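Local coordinates for protein putative antitoxin VapB45 (Mycobacterium tuberculosis, PDB 5AF3) that may be the antitoxin component of a type II toxin-antitoxin system, with VapC45 as its cognate toxin, and carries a putative DNA-binding helix-turn-helix domain, at residues A[113-118]-A[151-156]. Sequence-based numbering, arbitrary orientation.
Sequences QDLCTD and YVFKEI
The second strand of a beta hairpin, 144-147 paired with 150-153, meets the first turn of helix 115-130 through one aromatic side chain, F153. This residue ends the strand, just before K154 takes the N-cap position of helix 155-161, and its CB points toward 113-118. The ring touches the helix with its rim. CE2 lies 3.3 Å from the carbonyl oxygen L115 O, and the adjacent CD2 lies 3.8 Å from C116 O. Both oxygens sit near the plane of the ring, so the polarised aromatic C-H groups on this edge face two successive main-chain carbonyls. With chi1 at -80°, CG of F153 stands anti to its own carbonyl carbon, which carries the ring away from the strand and across to the helix. A second, apolar approach comes from L115, whose CD1 lies 4.2 Å from CZ of F153; with CG of L115 anti to its backbone nitrogen (chi1 175°), CD1 reaches the end of the ring remote from CB. The closest pair of CA atoms, those of C116 and F153, is 7.6 Å apart, and the phenyl group spans the gap. L161 of helix 155-161 packs against L115, C116 and F153, and L101 of helix 95-105 against L115. On the helix side, the turn is tied by a 2.8 Å backbone hydrogen bond from D118 N to D114 O. Beyond F153, K154 NZ and E155 OE1 hydrogen-bond to the backbone of R213 and F218 of the second subunit. No hydrogen bond joins the two segments; their contact rests on apolar packing and probably on a weak attraction between the ring-edge C-H groups and the carbonyl oxygens, which would depend on the ring presenting its edge, not its face, to them.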
loop_
_atom_site.group_PDB
_atom_site.type_symbol
_atom_site.label_atom_id
_atom_site.label_comp_id
_atom_site.label_asym_id
_atom_site.label_seq_id
_atom_site.Cartn_x
_atom_site.Cartn_y
_atom_site.Cartn_z
ATOM N N GLN A 113 -17.051 12.307 -16.537
ATOM C CA GLN A 113 -16.005 12.440 -17.519
ATOM C C GLN A 113 -15.578 13.900 -17.648
ATOM O O GLN A 113 -14.462 14.181 -18.037
ATOM C CB GLN A 113 -16.481 11.915 -18.870
ATOM C CG GLN A 113 -15.419 11.986 -19.955
ATOM C CD GLN A 113 -15.755 11.110 -21.137
ATOM O OE1 GLN A 113 -16.830 10.500 -21.195
ATOM N NE2 GLN A 113 -14.838 11.039 -22.087
ATOM N N ASP A 114 -16.476 14.817 -17.284
ATOM C CA ASP A 114 -16.215 16.254 -17.464
ATOM C C ASP A 114 -15.481 16.865 -16.272
ATOM O O ASP A 114 -15.033 18.017 -16.324
ATOM C CB ASP A 114 -17.538 17.007 -17.674
ATOM C CG ASP A 114 -18.165 16.729 -19.039
ATOM O OD1 ASP A 114 -17.425 16.321 -19.959
ATOM O OD2 ASP A 114 -19.399 16.929 -19.166
ATOM N N LEU A 115 -15.352 16.101 -15.194
ATOM C CA LEU A 115 -14.728 16.651 -13.983
ATOM C C LEU A 115 -13.312 17.096 -14.296
ATOM O O LEU A 115 -12.929 18.217 -14.004
ATOM C CB LEU A 115 -14.702 15.630 -12.838
ATOM C CG LEU A 115 -13.952 16.133 -11.598
ATOM C CD1 LEU A 115 -14.743 17.259 -10.888
ATOM C CD2 LEU A 115 -13.682 14.981 -10.596
ATOM N N CYS A 116 -12.513 16.213 -14.874
ATOM C CA CYS A 116 -11.102 16.528 -15.015
ATOM C C CYS A 116 -10.868 17.726 -15.953
ATOM O O CYS A 116 -10.004 18.581 -15.662
ATOM C CB CYS A 116 -10.296 15.309 -15.413
ATOM S SG CYS A 116 -8.590 15.650 -15.285
ATOM N N THR A 117 -11.679 17.832 -17.019
ATOM C CA THR A 117 -11.495 18.906 -17.997
ATOM C C THR A 117 -12.176 20.245 -17.596
ATOM O O THR A 117 -11.668 21.318 -17.939
ATOM C CB THR A 117 -12.014 18.490 -19.403
ATOM O OG1 THR A 117 -13.370 18.038 -19.279
ATOM C CG2 THR A 117 -11.139 17.384 -19.991
ATOM N N ASP A 118 -13.309 20.176 -16.903
ATOM C CA ASP A 118 -14.112 21.376 -16.586
ATOM C C ASP A 118 -14.128 21.817 -15.140
ATOM O O ASP A 118 -14.554 22.955 -14.851
ATOM C CB ASP A 118 -15.577 21.189 -17.000
ATOM C CG ASP A 118 -15.740 20.804 -18.461
ATOM O OD1 ASP A 118 -14.782 20.925 -19.242
ATOM O OD2 ASP A 118 -16.854 20.359 -18.798
ATOM N N TYR A 151 -6.511 28.662 -14.171
ATOM C CA TYR A 151 -6.513 27.688 -13.072
ATOM C C TYR A 151 -6.776 26.289 -13.590
ATOM O O TYR A 151 -7.633 26.089 -14.435
ATOM C CB TYR A 151 -7.533 28.058 -11.994
ATOM C CG TYR A 151 -7.134 29.309 -11.258
ATOM C CD1 TYR A 151 -6.153 29.285 -10.267
ATOM C CD2 TYR A 151 -7.697 30.531 -11.604
ATOM C CE1 TYR A 151 -5.784 30.441 -9.605
ATOM C CE2 TYR A 151 -7.342 31.683 -10.956
ATOM C CZ TYR A 151 -6.383 31.649 -9.962
ATOM O OH TYR A 151 -6.049 32.848 -9.333
ATOM N N VAL A 152 -6.033 25.323 -13.065
ATOM C CA VAL A 152 -6.162 23.924 -13.460
ATOM C C VAL A 152 -6.041 23.064 -12.191
ATOM O O VAL A 152 -5.510 23.528 -11.179
ATOM C CB VAL A 152 -5.034 23.484 -14.449
ATOM C CG1 VAL A 152 -5.069 24.289 -15.749
ATOM C CG2 VAL A 152 -3.642 23.577 -13.777
ATOM N N PHE A 153 -6.459 21.810 -12.261
ATOM C CA PHE A 153 -6.215 20.910 -11.127
ATOM C C PHE A 153 -4.718 20.657 -10.948
ATOM O O PHE A 153 -3.987 20.532 -11.922
ATOM C CB PHE A 153 -6.886 19.560 -11.336
ATOM C CG PHE A 153 -8.346 19.547 -11.019
ATOM C CD1 PHE A 153 -8.812 19.784 -9.723
ATOM C CD2 PHE A 153 -9.276 19.240 -12.040
ATOM C CE1 PHE A 153 -10.187 19.742 -9.423
ATOM C CE2 PHE A 153 -10.652 19.170 -11.753
ATOM C CZ PHE A 153 -11.124 19.426 -10.470
ATOM N N LYS A 154 -4.261 20.637 -9.686
ATOM C CA LYS A 154 -2.907 20.180 -9.382
ATOM C C LYS A 154 -2.711 18.779 -9.968
ATOM O O LYS A 154 -3.637 17.952 -9.955
ATOM C CB LYS A 154 -2.747 20.088 -7.864
ATOM C CG LYS A 154 -2.811 21.435 -7.144
ATOM C CD LYS A 154 -2.676 21.231 -5.650
ATOM C CE LYS A 154 -2.766 22.573 -4.943
ATOM N NZ LYS A 154 -2.833 22.370 -3.463
ATOM N N GLU A 155 -1.517 18.509 -10.484
ATOM C CA GLU A 155 -1.217 17.184 -11.052
ATOM C C GLU A 155 -1.373 16.059 -10.063
ATOM O O GLU A 155 -1.738 14.949 -10.449
ATOM C CB GLU A 155 0.183 17.158 -11.673
ATOM C CG GLU A 155 0.193 17.954 -12.992
ATOM C CD GLU A 155 1.426 17.704 -13.852
ATOM O OE1 GLU A 155 2.323 16.929 -13.435
ATOM O OE2 GLU A 155 1.489 18.284 -14.967
ATOM N N ILE A 156 -1.144 16.338 -8.779
ATOM C CA ILE A 156 -1.310 15.303 -7.758
ATOM C C ILE A 156 -2.773 14.816 -7.705
ATOM O O ILE A 156 -3.035 13.660 -7.401
ATOM C CB ILE A 156 -0.819 15.769 -6.338
ATOM C CG1 ILE A 156 -0.775 14.576 -5.353
ATOM C CG2 ILE A 156 -1.702 16.915 -5.720
ATOM C CD1 ILE A 156 -0.274 14.975 -3.915
#